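Local atomic coordinates of glycosyl hydrolase family 62 protein (Coprinopsis cinerea, PDB entry 5B6T), a protein that hydrolyses alpha-L-arabinofuranosidic bonds as a family 62 glycoside hydrolase, probably releasing arabinose side groups from arabinoxylan. Residues T123-N135 against N173-M185. Numbering follows the deposited sequence.
Sequences TFYSGMPAIIRNN and NFPNGFNEPVIAM
Phe124 and Phe178 both set CG opposite their own carbonyl carbons (chi1 -73° in Phe124), which brings the two side chains alongside with a shared direction. Their planes stand nearly perpendicular, and the edge of Phe178 is directed toward the face of Phe124 in an offset edge-to-face pair, with Phe178 CE2 3.6 Å from Phe124 CD1. At its own edge Phe124 receives Pro175 O, in the ring plane, while Phe124 CE1 rests 3.6 Å from Pro175 CB and also meets Phe174 CE1. With an alanine at Phe124, Phe178 would probably lose its edge-to-face partner and a gap would be likely to open beside Pro175 and Phe174. Beside this aromatic cluster the backbones are joined through water: one molecule donates to Phe124 O and Pro175 O and accepts from Phe178 N, and a second bridges Phe124 O to Phe178 O. Tyr125 follows, its ring edge on Asn179 O and its hydroxyl hydrogen-bonded to Ser167.

Further along, the Pro129 side chain lies crosswise to that of Pro181, packed tightly with CB of Pro129 3.5 Å from CD of Pro181. Glu180, bent at chi2 (71°), swings its carboxylate to the start of helix 130-135. There OE2 accepts a 3.0 Å bond from Ile131 N, nearly straight at 161°, and OE1 reaches Ala130 N through a water; the helix N-terminus would be expected to favour the negative charge. Ile131 CG2 lies 3.5 Å from Pro181 O, and Ile131 CD1 reaches Ile183 CG1. The arrangement joins two blades of the five-bladed beta-propeller expected of GH62: the connection from strand 122-123, through a short helix whose first turn is held by Glu180 of the other segment, runs along the loop into outermost strand 182-186 of the next four-stranded antiparallel sheet.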
ATOM      1  N   THR A 123       9.794 -16.284  -1.326  1.00  9.02           N
ATOM      2  CA  THR A 123       8.858 -15.871  -2.364  1.00  9.77           C
ATOM      3  C   THR A 123       7.579 -16.727  -2.396  1.00  9.40           C
ATOM      4  O   THR A 123       7.593 -17.892  -1.981  1.00 10.02           O
ATOM      5  CB  THR A 123       9.501 -15.845  -3.745  1.00 10.26           C
ATOM      6  OG1 THR A 123       9.970 -17.152  -4.075  1.00 12.04           O
ATOM      7  CG2 THR A 123      10.657 -14.861  -3.786  1.00 10.49           C
ATOM      8  N   PHE A 124       6.485 -16.110  -2.858  1.00  8.83           N
ATOM      9  CA  PHE A 124       5.185 -16.758  -2.955  1.00  9.06           C
ATOM     10  C   PHE A 124       5.060 -17.598  -4.236  1.00  9.38           C
ATOM     11  O   PHE A 124       4.138 -18.421  -4.371  1.00  9.89           O
ATOM     12  CB  PHE A 124       4.086 -15.678  -2.972  1.00  8.86           C
ATOM     13  CG  PHE A 124       3.834 -14.998  -1.660  1.00  8.62           C
ATOM     14  CD1 PHE A 124       3.327 -15.699  -0.577  1.00  8.77           C
ATOM     15  CD2 PHE A 124       4.078 -13.623  -1.505  1.00  8.35           C
ATOM     16  CE1 PHE A 124       3.050 -15.076   0.610  1.00  8.71           C
ATOM     17  CE2 PHE A 124       3.787 -12.985  -0.297  1.00  8.34           C
ATOM     18  CZ  PHE A 124       3.281 -13.722   0.759  1.00  8.62           C
ATOM     19  N   TYR A 125       5.917 -17.330  -5.222  1.00  9.43           N
ATOM     20  CA  TYR A 125       5.939 -18.081  -6.467  1.00  9.48           C
ATOM     21  C   TYR A 125       7.384 -18.445  -6.790  1.00 10.35           C
ATOM     22  O   TYR A 125       8.300 -17.777  -6.366  1.00  9.44           O
ATOM     23  CB  TYR A 125       5.440 -17.227  -7.631  1.00  9.23           C
ATOM     24  CG  TYR A 125       4.064 -16.569  -7.487  1.00  8.52           C
ATOM     25  CD1 TYR A 125       2.908 -17.238  -7.860  1.00  8.85           C
ATOM     26  CD2 TYR A 125       3.953 -15.247  -7.084  1.00  8.84           C
ATOM     27  CE1 TYR A 125       1.683 -16.612  -7.776  1.00  8.25           C
ATOM     28  CE2 TYR A 125       2.746 -14.610  -7.012  1.00  8.54           C
ATOM     29  CZ  TYR A 125       1.617 -15.272  -7.365  1.00  8.46           C
ATOM     30  OH  TYR A 125       0.406 -14.610  -7.318  1.00  8.31           O
ATOM     31  N   SER A 126       7.571 -19.438  -7.644  1.00 11.92           N
ATOM     32  CA  SER A 126       8.926 -19.798  -8.067  1.00 14.15           C
ATOM     33  C   SER A 126       9.552 -18.789  -9.067  1.00 14.05           C
ATOM     34  O   SER A 126      10.773 -18.702  -9.208  1.00 16.27           O
ATOM     35  CB  SER A 126       8.920 -21.247  -8.600  1.00 17.14           C
ATOM     36  OG  SER A 126       8.244 -21.284  -9.849  1.00 20.12           O
ATOM     37  N   GLY A 127       8.721 -17.977  -9.706  1.00 12.68           N
ATOM     38  CA  GLY A 127       9.155 -16.956 -10.643  1.00 12.60           C
ATOM     39  C   GLY A 127       7.920 -16.192 -11.064  1.00 11.75           C
ATOM     40  O   GLY A 127       6.843 -16.470 -10.573  1.00 11.89           O
ATOM     41  N   MET A 128       8.064 -15.259 -11.985  1.00 10.58           N
ATOM     42  CA  MET A 128       6.926 -14.510 -12.470  1.00 10.06           C
ATOM     43  C   MET A 128       5.950 -15.449 -13.170  1.00  9.44           C
ATOM     44  O   MET A 128       6.336 -16.140 -14.104  1.00  9.39           O
ATOM     45  CB  MET A 128       7.357 -13.415 -13.422  1.00 10.33           C
ATOM     46  CG  MET A 128       6.246 -12.434 -13.756  1.00 10.59           C
ATOM     47  SD  MET A 128       6.718 -11.096 -14.861  1.00 11.70           S
ATOM     48  CE  MET A 128       7.969 -10.259 -13.867  1.00 11.15           C
ATOM     49  N   PRO A 129       4.687 -15.489 -12.710  1.00  8.69           N
ATOM     50  CA  PRO A 129       3.700 -16.343 -13.350  1.00  8.77           C
ATOM     51  C   PRO A 129       3.528 -16.072 -14.833  1.00  8.45           C
ATOM     52  O   PRO A 129       3.674 -14.926 -15.270  1.00  8.38           O
ATOM     53  CB  PRO A 129       2.410 -16.018 -12.591  1.00  9.15           C
ATOM     54  CG  PRO A 129       2.885 -15.627 -11.221  1.00  8.99           C
ATOM     55  CD  PRO A 129       4.162 -14.861 -11.468  1.00  9.20           C
ATOM     56  N   ALA A 130       3.196 -17.122 -15.581  1.00  8.22           N
ATOM     57  CA  ALA A 130       3.045 -16.990 -17.034  1.00  8.92           C
ATOM     58  C   ALA A 130       2.070 -15.901 -17.416  1.00  8.82           C
ATOM     59  O   ALA A 130       2.348 -15.125 -18.320  1.00  9.40           O
ATOM     60  CB  ALA A 130       2.585 -18.294 -17.656  1.00  9.31           C
ATOM     61  N   ILE A 131       0.926 -15.814 -16.744  1.00  8.68           N
ATOM     62  CA  ILE A 131      -0.055 -14.800 -17.155  1.00  8.45           C
ATOM     63  C   ILE A 131       0.498 -13.375 -17.003  1.00  8.58           C
ATOM     64  O   ILE A 131       0.128 -12.435 -17.744  1.00  8.86           O
ATOM     65  CB  ILE A 131      -1.394 -14.993 -16.401  1.00  8.86           C
ATOM     66  CG1 ILE A 131      -2.508 -14.207 -17.072  1.00  9.10           C
ATOM     67  CG2 ILE A 131      -1.235 -14.644 -14.931  1.00  8.68           C
ATOM     68  CD1 ILE A 131      -3.891 -14.585 -16.594  1.00  9.74           C
ATOM     69  N   ILE A 132       1.359 -13.189 -16.005  1.00  7.75           N
ATOM     70  CA  ILE A 132       1.955 -11.880 -15.778  1.00  8.04           C
ATOM     71  C   ILE A 132       3.052 -11.610 -16.815  1.00  7.92           C
ATOM     72  O   ILE A 132       3.091 -10.551 -17.428  1.00  8.06           O
ATOM     73  CB  ILE A 132       2.456 -11.715 -14.309  1.00  7.92           C
ATOM     74  CG1 ILE A 132       1.276 -11.942 -13.361  1.00  8.06           C
ATOM     75  CG2 ILE A 132       3.051 -10.327 -14.105  1.00  8.43           C
ATOM     76  CD1 ILE A 132       1.581 -11.743 -11.888  1.00  8.15           C
ATOM     77  N   ARG A 133       3.927 -12.588 -17.057  1.00  8.54           N
ATOM     78  CA  ARG A 133       4.914 -12.454 -18.108  1.00  9.38           C
ATOM     79  C   ARG A 133       4.249 -12.144 -19.450  1.00  9.01           C
ATOM     80  O   ARG A 133       4.773 -11.377 -20.281  1.00  9.05           O
ATOM     81  CB  ARG A 133       5.691 -13.749 -18.294  1.00 10.42           C
ATOM     82  CG  ARG A 133       6.530 -14.171 -17.101  1.00 11.48           C
ATOM     83  CD  ARG A 133       7.610 -15.214 -17.441  1.00 12.97           C
ATOM     84  NE  ARG A 133       7.163 -16.289 -18.297  1.00 15.02           N
ATOM     85  CZ  ARG A 133       6.639 -17.445 -17.898  1.00 15.83           C
ATOM     86  NH1 ARG A 133       6.442 -17.737 -16.605  1.00 17.10           N
ATOM     87  NH2 ARG A 133       6.279 -18.320 -18.823  1.00 17.04           N
ATOM     88  N   ASN A 134       3.099 -12.775 -19.681  1.00  9.25           N
ATOM     89  CA  ASN A 134       2.479 -12.618 -20.978  1.00 10.19           C
ATOM     90  C   ASN A 134       1.855 -11.244 -21.210  1.00  9.76           C
ATOM     91  O   ASN A 134       1.803 -10.774 -22.365  1.00  9.99           O
ATOM     92  CB  ASN A 134       1.474 -13.716 -21.213  1.00 11.58           C
ATOM     93  CG  ASN A 134       2.142 -15.048 -21.495  1.00 13.23           C
ATOM     94  OD1 ASN A 134       3.354 -15.122 -21.809  1.00 16.69           O
ATOM     95  ND2 ASN A 134       1.366 -16.113 -21.374  1.00 15.22           N
ATOM     96  N   ASN A 135       1.426 -10.581 -20.129  1.00  8.90           N
ATOM     97  CA  ASN A 135       0.639  -9.356 -20.187  1.00  9.00           C
ATOM     98  C   ASN A 135       1.324  -8.099 -19.649  1.00  8.26           C
ATOM     99  O   ASN A 135       0.773  -7.014 -19.764  1.00  9.18           O
ATOM    100  CB  ASN A 135      -0.677  -9.579 -19.430  1.00  9.28           C
ATOM    101  CG  ASN A 135      -1.610 -10.482 -20.179  1.00  9.72           C
ATOM    102  OD1 ASN A 135      -2.118 -10.085 -21.245  1.00 11.83           O
ATOM    103  ND2 ASN A 135      -1.808 -11.691 -19.701  1.00 10.07           N
ATOM    104  N   ASN A 173      -2.668 -23.403   4.244  1.00 14.97           N
ATOM    105  CA  ASN A 173      -1.409 -23.574   3.500  1.00 13.88           C
ATOM    106  C   ASN A 173      -0.546 -22.306   3.367  1.00 11.63           C
ATOM    107  O   ASN A 173       0.650 -22.415   3.107  1.00 11.15           O
ATOM    108  CB  ASN A 173      -1.661 -24.097   2.093  1.00 16.26           C
ATOM    109  CG  ASN A 173      -2.010 -25.574   2.072  1.00 20.47           C
ATOM    110  OD1 ASN A 173      -1.662 -26.326   2.984  1.00 24.69           O
ATOM    111  ND2 ASN A 173      -2.698 -25.993   1.029  1.00 23.18           N
ATOM    112  N   PHE A 174      -1.187 -21.140   3.538  1.00 10.59           N
ATOM    113  CA  PHE A 174      -0.494 -19.846   3.478  1.00  9.55           C
ATOM    114  C   PHE A 174       0.807 -19.950   4.290  1.00  9.80           C
ATOM    115  O   PHE A 174       0.794 -20.446   5.416  1.00 10.36           O
ATOM    116  CB  PHE A 174      -1.383 -18.714   3.984  1.00  9.50           C
ATOM    117  CG  PHE A 174      -0.728 -17.359   3.914  1.00  8.58           C
ATOM    118  CD1 PHE A 174      -0.804 -16.604   2.758  1.00  8.05           C
ATOM    119  CD2 PHE A 174      -0.017 -16.860   4.995  1.00  8.36           C
ATOM    120  CE1 PHE A 174      -0.165 -15.355   2.690  1.00  8.03           C
ATOM    121  CE2 PHE A 174       0.628 -15.622   4.921  1.00  8.38           C
ATOM    122  CZ  PHE A 174       0.554 -14.878   3.762  1.00  8.14           C
ATOM    123  N   PRO A 175       1.937 -19.465   3.756  1.00  9.17           N
ATOM    124  CA  PRO A 175       2.148 -18.689   2.538  1.00  9.24           C
ATOM    125  C   PRO A 175       2.383 -19.541   1.284  1.00  9.26           C
ATOM    126  O   PRO A 175       2.654 -18.971   0.221  1.00  9.54           O
ATOM    127  CB  PRO A 175       3.430 -17.923   2.854  1.00  9.31           C
ATOM    128  CG  PRO A 175       4.213 -18.903   3.673  1.00  9.23           C
ATOM    129  CD  PRO A 175       3.198 -19.611   4.522  1.00  9.30           C
ATOM    130  N   ASN A 176       2.273 -20.864   1.391  1.00  9.48           N
ATOM    131  CA  ASN A 176       2.502 -21.748   0.251  1.00 10.41           C
ATOM    132  C   ASN A 176       1.225 -21.990  -0.535  1.00  9.65           C
ATOM    133  O   ASN A 176       0.121 -21.748  -0.038  1.00  9.10           O
ATOM    134  CB  ASN A 176       3.067 -23.076   0.766  1.00 12.17           C
ATOM    135  CG  ASN A 176       4.366 -22.877   1.529  1.00 13.78           C
ATOM    136  OD1 ASN A 176       5.303 -22.310   1.001  1.00 17.62           O
ATOM    137  ND2 ASN A 176       4.381 -23.264   2.779  1.00 15.71           N
ATOM    138  N   GLY A 177       1.385 -22.442  -1.759  1.00  9.26           N
ATOM    139  CA  GLY A 177       0.282 -22.916  -2.574  1.00  9.11           C
ATOM    140  C   GLY A 177      -0.472 -21.903  -3.406  1.00  9.28           C
ATOM    141  O   GLY A 177      -1.482 -22.250  -3.996  1.00  9.56           O
ATOM    142  N   PHE A 178       0.010 -20.664  -3.489  1.00  8.89           N
ATOM    143  CA  PHE A 178      -0.660 -19.691  -4.334  1.00  9.26           C
ATOM    144  C   PHE A 178      -0.722 -20.174  -5.762  1.00  9.56           C
ATOM    145  O   PHE A 178       0.283 -20.575  -6.341  1.00  9.52           O
ATOM    146  CB  PHE A 178      -0.018 -18.297  -4.247  1.00  9.21           C
ATOM    147  CG  PHE A 178      -0.511 -17.497  -3.092  1.00  9.24           C
ATOM    148  CD1 PHE A 178      -1.830 -17.058  -3.044  1.00  8.95           C
ATOM    149  CD2 PHE A 178       0.323 -17.203  -2.035  1.00  9.21           C
ATOM    150  CE1 PHE A 178      -2.274 -16.312  -1.980  1.00  9.00           C
ATOM    151  CE2 PHE A 178      -0.128 -16.454  -0.950  1.00  9.42           C
ATOM    152  CZ  PHE A 178      -1.425 -16.009  -0.920  1.00  9.36           C
ATOM    153  N   ASN A 179      -1.931 -20.116  -6.326  1.00  9.32           N
ATOM    154  CA  ASN A 179      -2.170 -20.679  -7.643  1.00  9.08           C
ATOM    155  C   ASN A 179      -1.822 -19.714  -8.750  1.00  9.18           C
ATOM    156  O   ASN A 179      -1.284 -18.615  -8.500  1.00  8.67           O
ATOM    157  CB  ASN A 179      -3.606 -21.202  -7.760  1.00  9.20           C
ATOM    158  CG  ASN A 179      -4.649 -20.117  -7.711  1.00 10.26           C
ATOM    159  OD1 ASN A 179      -4.368 -18.936  -7.487  1.00  9.54           O
ATOM    160  ND2 ASN A 179      -5.899 -20.526  -7.886  1.00 11.19           N
ATOM    161  N   GLU A 180      -2.088 -20.108  -9.992  1.00  9.37           N
ATOM    162  CA  GLU A 180      -1.810 -19.222 -11.103  1.00  9.81           C
ATOM    163  C   GLU A 180      -2.740 -18.015 -10.978  1.00  9.16           C
ATOM    164  O   GLU A 180      -3.938 -18.167 -10.772  1.00  9.40           O
ATOM    165  CB  GLU A 180      -2.050 -19.930 -12.445  1.00 11.13           C
ATOM    166  CG  GLU A 180      -1.763 -19.057 -13.677  1.00 12.31           C
ATOM    167  CD  GLU A 180      -0.277 -18.755 -13.951  1.00 13.80           C
ATOM    168  OE1 GLU A 180       0.601 -19.323 -13.213  1.00 13.83           O
ATOM    169  OE2 GLU A 180       0.008 -17.954 -14.922  1.00 12.25           O
ATOM    170  N   PRO A 181      -2.204 -16.783 -11.087  1.00  8.58           N
ATOM    171  CA  PRO A 181      -3.140 -15.660 -10.979  1.00  8.69           C
ATOM    172  C   PRO A 181      -4.169 -15.586 -12.096  1.00  8.67           C
ATOM    173  O   PRO A 181      -3.913 -16.039 -13.217  1.00  9.04           O
ATOM    174  CB  PRO A 181      -2.238 -14.419 -11.030  1.00  8.70           C
ATOM    175  CG  PRO A 181      -0.845 -14.920 -10.922  1.00  9.14           C
ATOM    176  CD  PRO A 181      -0.833 -16.336 -11.357  1.00  8.83           C
ATOM    177  N   VAL A 182      -5.330 -15.008 -11.776  1.00  8.52           N
ATOM    178  CA  VAL A 182      -6.301 -14.563 -12.795  1.00  8.76           C
ATOM    179  C   VAL A 182      -6.181 -13.043 -12.899  1.00  9.07           C
ATOM    180  O   VAL A 182      -5.605 -12.395 -12.027  1.00  9.42           O
ATOM    181  CB  VAL A 182      -7.765 -14.984 -12.482  1.00  9.28           C
ATOM    182  CG1 VAL A 182      -7.866 -16.511 -12.439  1.00  9.74           C
ATOM    183  CG2 VAL A 182      -8.266 -14.343 -11.200  1.00  9.58           C
ATOM    184  N   ILE A 183      -6.686 -12.473 -13.972  1.00  9.13           N
ATOM    185  CA  ILE A 183      -6.779 -11.015 -14.098  1.00  9.43           C
ATOM    186  C   ILE A 183      -8.072 -10.629 -13.381  1.00  9.75           C
ATOM    187  O   ILE A 183      -9.193 -10.963 -13.822  1.00 10.85           O
ATOM    188  CB  ILE A 183      -6.740 -10.542 -15.581  1.00 10.12           C
ATOM    189  CG1 ILE A 183      -5.324 -10.778 -16.153  1.00 10.62           C
ATOM    190  CG2 ILE A 183      -7.099  -9.059 -15.650  1.00 10.37           C
ATOM    191  CD1 ILE A 183      -5.165 -10.678 -17.660  1.00 11.16           C
ATOM    192  N   ALA A 184      -7.925 -10.017 -12.213  1.00  8.92           N
ATOM    193  CA  ALA A 184      -9.062  -9.562 -11.427  1.00  9.02           C
ATOM    194  C   ALA A 184      -9.742  -8.303 -11.997  1.00  9.33           C
ATOM    195  O   ALA A 184     -10.950  -8.091 -11.814  1.00  9.75           O
ATOM    196  CB  ALA A 184      -8.612  -9.284 -10.008  1.00  9.15           C
ATOM    197  N   MET A 185      -8.949  -7.446 -12.621  1.00  9.38           N
ATOM    198  CA  MET A 185      -9.439  -6.219 -13.230  1.00 10.20           C
ATOM    199  C   MET A 185      -8.412  -5.771 -14.263  1.00  9.53           C
ATOM    200  O   MET A 185      -7.201  -6.002 -14.107  1.00  8.54           O
ATOM    201  CB  MET A 185      -9.636  -5.103 -12.188  1.00 11.66           C
ATOM    202  CG  MET A 185     -10.339  -3.894 -12.768  1.00 12.92           C
ATOM    203  SD  MET A 185     -10.618  -2.650 -11.493  1.00 14.80           S
ATOM    204  CE  MET A 185     -12.071  -3.309 -10.715  1.00 13.96           C
TER
HETATM  205  O   HOH W   1       7.153 -19.626   0.444  1.00 28.98           O
HETATM  206  O   HOH W   2       2.645 -19.684  -2.455  1.00 10.38           O
HETATM  207  O   HOH W   3       3.050 -20.360  -5.920  1.00 14.49           O
HETATM  208  O   HOH W   4       2.939 -19.747 -14.491  1.00 15.91           O